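N5-carboxyaminoimidazole ribonucleotide synthetase (Bacillus anthracis, PDB 3QFF) probably catalyses the ATP-dependent carboxylation of 5-aminoimidazole ribonucleotide with bicarbonate, giving N5-carboxyaminoimidazole ribonucleotide in purine biosynthesis. Local coordinates at residues 199-204 and 258-263; 208-213 and 308-313. One frame throughout, in Å; residues are numbered along the deposited sequence.

Contact 1 (199-204 and 258-263); sequences VIVIRS and LAVEMF. With ADP (adenosine-5'-diphosphate), chain C.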
ATOM      1  N   VAL A 199     -19.586  -0.627  -9.217  1.00 22.03           N
ATOM      2  CA  VAL A 199     -18.425  -0.437 -10.080  1.00 21.73           C
ATOM      3  C   VAL A 199     -17.798   0.909  -9.700  1.00 22.45           C
ATOM      4  O   VAL A 199     -18.510   1.923  -9.562  1.00 21.50           O
ATOM      5  CB  VAL A 199     -18.827  -0.397 -11.586  1.00 22.80           C
ATOM      6  CG1 VAL A 199     -17.651   0.049 -12.465  1.00 21.10           C
ATOM      7  CG2 VAL A 199     -19.340  -1.757 -12.062  1.00 22.81           C
ATOM      8  N   ILE A 200     -16.479   0.901  -9.496  1.00 22.50           N
ATOM      9  CA  ILE A 200     -15.724   2.118  -9.234  1.00 22.69           C
ATOM     10  C   ILE A 200     -15.136   2.545 -10.574  1.00 22.26           C
ATOM     11  O   ILE A 200     -14.455   1.750 -11.234  1.00 22.42           O
ATOM     12  CB  ILE A 200     -14.553   1.907  -8.226  1.00 22.85           C
ATOM     13  CG1 ILE A 200     -15.005   1.227  -6.917  1.00 24.51           C
ATOM     14  CG2 ILE A 200     -13.818   3.244  -7.943  1.00 23.92           C
ATOM     15  CD1 ILE A 200     -15.875   2.074  -6.019  1.00 26.13           C
ATOM     16  N   VAL A 201     -15.429   3.775 -10.983  1.00 21.57           N
ATOM     17  CA  VAL A 201     -14.812   4.333 -12.188  1.00 21.84           C
ATOM     18  C   VAL A 201     -13.932   5.543 -11.839  1.00 21.37           C
ATOM     19  O   VAL A 201     -14.249   6.334 -10.928  1.00 21.62           O
ATOM     20  CB  VAL A 201     -15.873   4.630 -13.317  1.00 21.67           C
ATOM     21  CG1 VAL A 201     -17.054   5.416 -12.773  1.00 23.04           C
ATOM     22  CG2 VAL A 201     -15.229   5.333 -14.510  1.00 22.63           C
ATOM     23  N   ILE A 202     -12.813   5.661 -12.544  1.00 21.16           N
ATOM     24  CA  ILE A 202     -11.854   6.729 -12.307  1.00 21.10           C
ATOM     25  C   ILE A 202     -11.685   7.524 -13.579  1.00 21.08           C
ATOM     26  O   ILE A 202     -11.499   6.932 -14.643  1.00 21.06           O
ATOM     27  CB  ILE A 202     -10.448   6.167 -11.964  1.00 21.16           C
ATOM     28  CG1 ILE A 202     -10.515   5.063 -10.902  1.00 21.89           C
ATOM     29  CG2 ILE A 202      -9.462   7.330 -11.588  1.00 20.17           C
ATOM     30  CD1 ILE A 202     -11.059   5.507  -9.531  1.00 21.87           C
ATOM     31  N   ARG A 203     -11.727   8.847 -13.474  1.00 20.92           N
ATOM     32  CA  ARG A 203     -11.475   9.709 -14.635  1.00 21.51           C
ATOM     33  C   ARG A 203     -10.542  10.831 -14.227  1.00 21.65           C
ATOM     34  O   ARG A 203     -10.828  11.568 -13.281  1.00 22.04           O
ATOM     35  CB  ARG A 203     -12.781  10.275 -15.215  1.00 20.97           C
ATOM     36  CG  ARG A 203     -12.586  11.004 -16.537  1.00 22.16           C
ATOM     37  CD  ARG A 203     -13.901  11.212 -17.304  1.00 24.58           C
ATOM     38  NE  ARG A 203     -13.704  12.072 -18.479  1.00 26.62           N
ATOM     39  CZ  ARG A 203     -13.670  13.405 -18.458  1.00 28.11           C
ATOM     40  NH1 ARG A 203     -13.814  14.069 -17.325  1.00 27.04           N
ATOM     41  NH2 ARG A 203     -13.487  14.084 -19.588  1.00 30.77           N
ATOM     42  N   SER A 204      -9.418  10.946 -14.920  1.00 22.50           N
ATOM     43  CA  SER A 204      -8.420  11.956 -14.564  1.00 23.18           C
ATOM     44  C   SER A 204      -8.790  13.350 -15.080  1.00 23.44           C
ATOM     45  O   SER A 204      -9.685  13.499 -15.912  1.00 23.49           O
ATOM     46  CB  SER A 204      -7.023  11.554 -15.061  1.00 23.46           C
ATOM     47  OG  SER A 204      -6.843  11.877 -16.435  1.00 23.03           O
ATOM     48  N   LEU A 258     -15.702   7.804  -8.953  1.00 23.33           N
ATOM     49  CA  LEU A 258     -17.151   7.647  -8.834  1.00 23.12           C
ATOM     50  C   LEU A 258     -17.504   6.193  -8.529  1.00 22.64           C
ATOM     51  O   LEU A 258     -17.123   5.301  -9.268  1.00 22.90           O
ATOM     52  CB  LEU A 258     -17.858   8.100 -10.126  1.00 23.23           C
ATOM     53  CG  LEU A 258     -19.397   8.105 -10.089  1.00 23.32           C
ATOM     54  CD1 LEU A 258     -19.915   9.175  -9.121  1.00 22.65           C
ATOM     55  CD2 LEU A 258     -19.972   8.350 -11.495  1.00 23.74           C
ATOM     56  N   ALA A 259     -18.212   5.960  -7.427  1.00 22.38           N
ATOM     57  CA  ALA A 259     -18.747   4.631  -7.150  1.00 21.87           C
ATOM     58  C   ALA A 259     -20.173   4.621  -7.663  1.00 21.93           C
ATOM     59  O   ALA A 259     -20.945   5.527  -7.351  1.00 21.66           O
ATOM     60  CB  ALA A 259     -18.736   4.351  -5.648  1.00 21.63           C
ATOM     61  N   VAL A 260     -20.522   3.603  -8.438  1.00 21.83           N
ATOM     62  CA  VAL A 260     -21.873   3.487  -8.983  1.00 22.18           C
ATOM     63  C   VAL A 260     -22.507   2.251  -8.356  1.00 22.65           C
ATOM     64  O   VAL A 260     -22.043   1.140  -8.596  1.00 23.47           O
ATOM     65  CB  VAL A 260     -21.847   3.341 -10.520  1.00 22.05           C
ATOM     66  CG1 VAL A 260     -23.274   3.461 -11.102  1.00 23.11           C
ATOM     67  CG2 VAL A 260     -20.909   4.386 -11.161  1.00 21.78           C
ATOM     68  N   GLU A 261     -23.523   2.437  -7.521  1.00 23.19           N
ATOM     69  CA  GLU A 261     -24.210   1.285  -6.941  1.00 24.40           C
ATOM     70  C   GLU A 261     -25.444   0.964  -7.750  1.00 24.19           C
ATOM     71  O   GLU A 261     -26.162   1.865  -8.171  1.00 23.52           O
ATOM     72  CB  GLU A 261     -24.567   1.512  -5.472  1.00 24.77           C
ATOM     73  CG  GLU A 261     -23.334   1.607  -4.570  1.00 28.90           C
ATOM     74  CD  GLU A 261     -23.713   1.632  -3.101  1.00 34.30           C
ATOM     75  OE1 GLU A 261     -23.915   2.739  -2.559  1.00 37.23           O
ATOM     76  OE2 GLU A 261     -23.831   0.540  -2.494  1.00 38.23           O
ATOM     77  N   MET A 262     -25.675  -0.331  -7.939  1.00 24.70           N
ATOM     78  CA  MET A 262     -26.632  -0.846  -8.907  1.00 25.88           C
ATOM     79  C   MET A 262     -27.380  -2.051  -8.357  1.00 25.97           C
ATOM     80  O   MET A 262     -26.867  -2.738  -7.485  1.00 26.03           O
ATOM     81  CB  MET A 262     -25.894  -1.268 -10.180  1.00 26.10           C
ATOM     82  CG  MET A 262     -25.373  -0.097 -11.019  1.00 28.18           C
ATOM     83  SD  MET A 262     -24.252  -0.631 -12.337  1.00 29.83           S
ATOM     84  CE  MET A 262     -22.676  -0.406 -11.543  1.00 32.36           C
ATOM     85  N   PHE A 263     -28.598  -2.268  -8.859  1.00 26.65           N
ATOM     86  CA  PHE A 263     -29.363  -3.499  -8.651  1.00 27.11           C
ATOM     87  C   PHE A 263     -29.369  -4.320  -9.954  1.00 28.12           C
ATOM     88  O   PHE A 263     -29.676  -3.796 -11.044  1.00 27.96           O
ATOM     89  CB  PHE A 263     -30.825  -3.200  -8.269  1.00 27.63           C
ATOM     90  CG  PHE A 263     -31.003  -2.291  -7.070  1.00 28.66           C
ATOM     91  CD1 PHE A 263     -31.755  -1.131  -7.184  1.00 29.27           C
ATOM     92  CD2 PHE A 263     -30.461  -2.613  -5.828  1.00 30.47           C
ATOM     93  CE1 PHE A 263     -31.961  -0.291  -6.088  1.00 31.49           C
ATOM     94  CE2 PHE A 263     -30.652  -1.775  -4.723  1.00 32.07           C
ATOM     95  CZ  PHE A 263     -31.402  -0.610  -4.855  1.00 30.85           C
TER
HETATM   96  PB  ADP C 400     -28.704   4.253   1.652  1.00 62.88           P
HETATM   97  O1B ADP C 400     -29.094   4.398   3.104  1.00 62.84           O
HETATM   98  O2B ADP C 400     -28.391   5.577   0.989  1.00 62.26           O
HETATM   99  O3B ADP C 400     -27.677   3.171   1.414  1.00 62.65           O
HETATM  100  PA  ADP C 400     -30.232   2.958  -0.469  1.00 60.58           P
HETATM  101  O1A ADP C 400     -28.894   2.418  -0.931  1.00 61.16           O
HETATM  102  O2A ADP C 400     -31.080   3.788  -1.405  1.00 60.28           O
HETATM  103  O3A ADP C 400     -30.075   3.758   0.934  1.00 61.78           O
HETATM  104  O5' ADP C 400     -31.143   1.704  -0.045  1.00 59.78           O
HETATM  105  C5' ADP C 400     -30.766   0.892   1.065  1.00 59.37           C
HETATM  106  C4' ADP C 400     -31.136  -0.555   0.779  1.00 58.68           C
HETATM  107  O4' ADP C 400     -32.542  -0.645   0.540  1.00 57.97           O
HETATM  108  C3' ADP C 400     -30.446  -1.083  -0.470  1.00 58.29           C
HETATM  109  O3' ADP C 400     -29.254  -1.799  -0.137  1.00 59.10           O
HETATM  110  C2' ADP C 400     -31.485  -1.975  -1.121  1.00 58.33           C
HETATM  111  O2' ADP C 400     -31.282  -3.332  -0.714  1.00 57.59           O
HETATM  112  C1' ADP C 400     -32.821  -1.495  -0.577  1.00 57.50           C
HETATM  113  N9  ADP C 400     -33.558  -0.737  -1.627  1.00 56.66           N
HETATM  114  C8  ADP C 400     -33.498   0.596  -1.831  1.00 56.00           C
HETATM  115  N7  ADP C 400     -34.290   0.973  -2.866  1.00 55.36           N
HETATM  116  C5  ADP C 400     -34.881  -0.134  -3.346  1.00 54.99           C
HETATM  117  C6  ADP C 400     -35.839  -0.446  -4.437  1.00 54.68           C
HETATM  118  N6  ADP C 400     -36.336   0.530  -5.239  1.00 52.96           N
HETATM  119  N1  ADP C 400     -36.199  -1.744  -4.602  1.00 54.85           N
HETATM  120  C2  ADP C 400     -35.716  -2.726  -3.818  1.00 54.93           C
HETATM  121  N3  ADP C 400     -34.846  -2.512  -2.814  1.00 55.17           N
HETATM  122  C4  ADP C 400     -34.400  -1.260  -2.528  1.00 55.74           C
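Two neighbouring antiparallel strands, 195-203 and 256-264, of the large sheet to which the ATP-grasp domain contributes meet where V199 and V201 pair with V260 and L258. The backbones are joined by four hydrogen bonds, two for each of these pairs. V260 N reaches V199 O at 2.9 Å, and V199 N returns to V260 O at 3.1 Å. The V201 and L258 pair is straighter, with V201 N at 2.9 Å from L258 O and an N-H...O angle of 171°. I200 and A259 form the non-hydrogen-bonded pair between them, and on their face of the sheet I200 CD1 packs on A259 CB at 3.7 Å. The opposite face carries the branched, apolar side chains of V199, V201, L258 and V260; V199, V201, V260 and M262 pack against helix 235-251. There V201 holds CG1 between its backbone N and carbonyl carbon (chi1 49°), alongside L258 and 3.9 Å from L258 CB. M262 is unbranched and flexible; its thioether chain bends at chi3 and lays CE across V199 CG2 at 3.6 Å. One residue further on, F263 CE2 comes within 3.7 Å of ADP C2', and the F263 ring stacks on F193. Paired backbone N-H and C=O groups thus lie between apolar side chains in a buried sheet, and the same strand 256-264 runs on to F263 of the ADP pocket.

Contact 2 (208-213 and 308-313); sequences ETKVFP and GETNLL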
ATOM      1  N   GLU A 208      -8.449  10.730 -19.049  1.00 24.87           N
ATOM      2  CA  GLU A 208      -8.166   9.283 -19.042  1.00 25.27           C
ATOM      3  C   GLU A 208      -9.140   8.575 -18.093  1.00 25.37           C
ATOM      4  O   GLU A 208      -9.402   9.076 -17.005  1.00 25.27           O
ATOM      5  CB  GLU A 208      -6.727   8.992 -18.620  1.00 24.83           C
ATOM      6  CG  GLU A 208      -6.324   7.549 -18.848  1.00 25.65           C
ATOM      7  CD  GLU A 208      -4.961   7.221 -18.290  1.00 27.60           C
ATOM      8  OE1 GLU A 208      -4.505   6.087 -18.520  1.00 29.97           O
ATOM      9  OE2 GLU A 208      -4.347   8.084 -17.616  1.00 26.91           O
ATOM     10  N   THR A 209      -9.682   7.432 -18.515  1.00 25.42           N
ATOM     11  CA  THR A 209     -10.668   6.699 -17.708  1.00 26.28           C
ATOM     12  C   THR A 209     -10.187   5.285 -17.416  1.00 25.62           C
ATOM     13  O   THR A 209      -9.531   4.654 -18.251  1.00 25.95           O
ATOM     14  CB  THR A 209     -12.082   6.684 -18.401  1.00 26.27           C
ATOM     15  OG1 THR A 209     -12.525   8.035 -18.568  1.00 28.98           O
ATOM     16  CG2 THR A 209     -13.114   5.972 -17.553  1.00 28.53           C
ATOM     17  N   LYS A 210     -10.494   4.794 -16.215  1.00 24.91           N
ATOM     18  CA  LYS A 210     -10.275   3.392 -15.875  1.00 23.10           C
ATOM     19  C   LYS A 210     -11.481   2.934 -15.095  1.00 22.94           C
ATOM     20  O   LYS A 210     -12.061   3.712 -14.339  1.00 22.46           O
ATOM     21  CB  LYS A 210      -9.014   3.189 -15.025  1.00 23.41           C
ATOM     22  CG  LYS A 210      -7.672   3.475 -15.705  1.00 22.82           C
ATOM     23  CD  LYS A 210      -7.250   2.406 -16.708  1.00 23.85           C
ATOM     24  CE  LYS A 210      -6.052   2.935 -17.476  1.00 25.95           C
ATOM     25  NZ  LYS A 210      -5.665   2.067 -18.594  1.00 30.40           N
ATOM     26  N   VAL A 211     -11.844   1.666 -15.262  1.00 22.22           N
ATOM     27  CA  VAL A 211     -12.957   1.082 -14.528  1.00 22.31           C
ATOM     28  C   VAL A 211     -12.454  -0.152 -13.774  1.00 22.08           C
ATOM     29  O   VAL A 211     -11.681  -0.970 -14.311  1.00 22.57           O
ATOM     30  CB  VAL A 211     -14.129   0.709 -15.462  1.00 22.41           C
ATOM     31  CG1 VAL A 211     -15.392   0.402 -14.665  1.00 22.34           C
ATOM     32  CG2 VAL A 211     -14.404   1.848 -16.431  1.00 24.23           C
ATOM     33  N   PHE A 212     -12.862  -0.262 -12.523  1.00 21.24           N
ATOM     34  CA  PHE A 212     -12.566  -1.441 -11.725  1.00 21.72           C
ATOM     35  C   PHE A 212     -13.577  -2.553 -11.999  1.00 22.45           C
ATOM     36  O   PHE A 212     -14.638  -2.291 -12.569  1.00 22.44           O
ATOM     37  CB  PHE A 212     -12.559  -1.086 -10.242  1.00 20.71           C
ATOM     38  CG  PHE A 212     -11.301  -0.426  -9.802  1.00 20.87           C
ATOM     39  CD1 PHE A 212     -11.253   0.966  -9.642  1.00 18.01           C
ATOM     40  CD2 PHE A 212     -10.159  -1.181  -9.570  1.00 19.26           C
ATOM     41  CE1 PHE A 212     -10.073   1.589  -9.215  1.00 21.88           C
ATOM     42  CE2 PHE A 212      -8.970  -0.562  -9.141  1.00 19.85           C
ATOM     43  CZ  PHE A 212      -8.929   0.819  -8.962  1.00 17.85           C
ATOM     44  N   PRO A 213     -13.241  -3.797 -11.615  1.00 23.33           N
ATOM     45  CA  PRO A 213     -14.169  -4.913 -11.875  1.00 24.15           C
ATOM     46  C   PRO A 213     -15.450  -4.773 -11.058  1.00 24.10           C
ATOM     47  O   PRO A 213     -15.439  -4.140  -9.990  1.00 25.65           O
ATOM     48  CB  PRO A 213     -13.390  -6.166 -11.416  1.00 24.41           C
ATOM     49  CG  PRO A 213     -11.975  -5.730 -11.211  1.00 24.64           C
ATOM     50  CD  PRO A 213     -11.978  -4.236 -10.999  1.00 24.14           C
ATOM     51  N   GLY A 308      -3.218   4.095 -13.164  1.00 22.53           N
ATOM     52  CA  GLY A 308      -2.697   2.731 -13.129  1.00 23.00           C
ATOM     53  C   GLY A 308      -3.701   1.718 -13.655  1.00 22.69           C
ATOM     54  O   GLY A 308      -4.851   2.054 -13.916  1.00 23.20           O
ATOM     55  N   GLU A 309      -3.270   0.478 -13.813  1.00 23.56           N
ATOM     56  CA  GLU A 309      -4.172  -0.583 -14.281  1.00 24.34           C
ATOM     57  C   GLU A 309      -5.147  -1.050 -13.198  1.00 23.89           C
ATOM     58  O   GLU A 309      -4.861  -0.932 -12.005  1.00 23.18           O
ATOM     59  CB  GLU A 309      -3.377  -1.750 -14.894  1.00 24.97           C
ATOM     60  CG  GLU A 309      -2.433  -1.313 -16.041  1.00 27.77           C
ATOM     61  CD  GLU A 309      -3.133  -0.450 -17.109  1.00 32.36           C
ATOM     62  OE1 GLU A 309      -4.273  -0.775 -17.496  1.00 34.34           O
ATOM     63  OE2 GLU A 309      -2.541   0.553 -17.572  1.00 35.14           O
ATOM     64  N   THR A 310      -6.301  -1.570 -13.612  1.00 24.00           N
ATOM     65  CA  THR A 310      -7.338  -1.981 -12.655  1.00 24.77           C
ATOM     66  C   THR A 310      -7.619  -3.479 -12.663  1.00 25.75           C
ATOM     67  O   THR A 310      -8.640  -3.930 -12.118  1.00 26.51           O
ATOM     68  CB  THR A 310      -8.658  -1.276 -12.927  1.00 25.28           C
ATOM     69  OG1 THR A 310      -9.076  -1.597 -14.255  1.00 26.05           O
ATOM     70  CG2 THR A 310      -8.502   0.231 -12.772  1.00 24.11           C
ATOM     71  N   ASN A 311      -6.724  -4.241 -13.286  1.00 25.95           N
ATOM     72  CA  ASN A 311      -6.827  -5.692 -13.351  1.00 26.65           C
ATOM     73  C   ASN A 311      -7.007  -6.330 -11.993  1.00 26.43           C
ATOM     74  O   ASN A 311      -6.317  -5.966 -11.029  1.00 26.38           O
ATOM     75  CB  ASN A 311      -5.571  -6.275 -13.991  1.00 27.39           C
ATOM     76  CG  ASN A 311      -5.366  -5.785 -15.405  1.00 29.19           C
ATOM     77  OD1 ASN A 311      -6.258  -5.909 -16.248  1.00 32.95           O
ATOM     78  ND2 ASN A 311      -4.195  -5.223 -15.676  1.00 31.66           N
ATOM     79  N   LEU A 312      -7.927  -7.285 -11.930  1.00 25.79           N
ATOM     80  CA  LEU A 312      -8.103  -8.116 -10.755  1.00 26.01           C
ATOM     81  C   LEU A 312      -7.014  -9.191 -10.779  1.00 26.55           C
ATOM     82  O   LEU A 312      -6.986 -10.033 -11.684  1.00 26.21           O
ATOM     83  CB  LEU A 312      -9.489  -8.767 -10.729  1.00 25.70           C
ATOM     84  CG  LEU A 312      -9.773  -9.533  -9.421  1.00 26.52           C
ATOM     85  CD1 LEU A 312      -9.949  -8.579  -8.235  1.00 25.14           C
ATOM     86  CD2 LEU A 312     -10.959 -10.432  -9.547  1.00 26.28           C
ATOM     87  N   LEU A 313      -6.127  -9.148  -9.788  1.00 25.96           N
ATOM     88  CA  LEU A 313      -4.987 -10.058  -9.729  1.00 26.30           C
ATOM     89  C   LEU A 313      -5.281 -11.326  -8.930  1.00 26.27           C
ATOM     90  O   LEU A 313      -4.640 -12.349  -9.144  1.00 26.62           O
ATOM     91  CB  LEU A 313      -3.751  -9.341  -9.170  1.00 26.12           C
ATOM     92  CG  LEU A 313      -3.225  -8.141  -9.971  1.00 27.27           C
ATOM     93  CD1 LEU A 313      -1.962  -7.580  -9.319  1.00 28.76           C
ATOM     94  CD2 LEU A 313      -2.966  -8.508 -11.432  1.00 27.78           C
TER
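The phenyl ring of F212 has T310 CG2 over the centre of one face, while P213 CD, next in the chain, sits at its edge in plane. The methyl makes a CH-pi contact, 3.8 Å from T310 CG2 to the centroid of the F212 ring and 11° off the normal. Here strand 209-220 of the large antiparallel sheet receives the loop between helix 294-303 and strand 316-322. Threonine suits the place because its two branches do different work. With OG1 held between the backbone N and the carbonyl carbon (chi1 59°), T310 OG1 donates to V211 O at 2.7 Å, from above the carbonyl plane, while CG2 is left to the ring and also touches K210 CB. Further along, P213 CG rests on L312 CB at 4.0 Å, the proline ring against the leucine's beta carbon. K210 bends at chi2, so that its aliphatic part runs past the carbonyl of G308, with K210 CG 3.6 Å from G308 O, an oxygen that accepts a hydrogen bond from Q297 NE2. E309 brings its carboxylate to the ammonium group at the partly exposed margin, while its backbone N bonds Y340 of the second subunit, so the loop also faces the dimer interface. K210 NZ and E309 OE1 form a salt bridge at 3.3 Å in which the hydrogen bond is weak, with E309 OE2 at 3.6 Å from K210 NZ.

Contacts 1 and 2 have their centres about 11 Å apart, because strands 195-203 and 209-220 are consecutive in the chain and adjacent in the large sheet. Backbone bonds probably join them directly, I202 N to K210 O at 2.8 Å and F212 N to I200 O at 2.9 Å, and the side chains of V199 and V211 touch. Strand 195-203 thus has 256-264 as one neighbour and 209-220 as the other. Contact 1 extends through F263 to ADP, whereas contact 2 reaches toward the dimer interface. Three of the four segments lie on the sheet; the fourth, 308-313, is a loop packed against it that meets the second subunit.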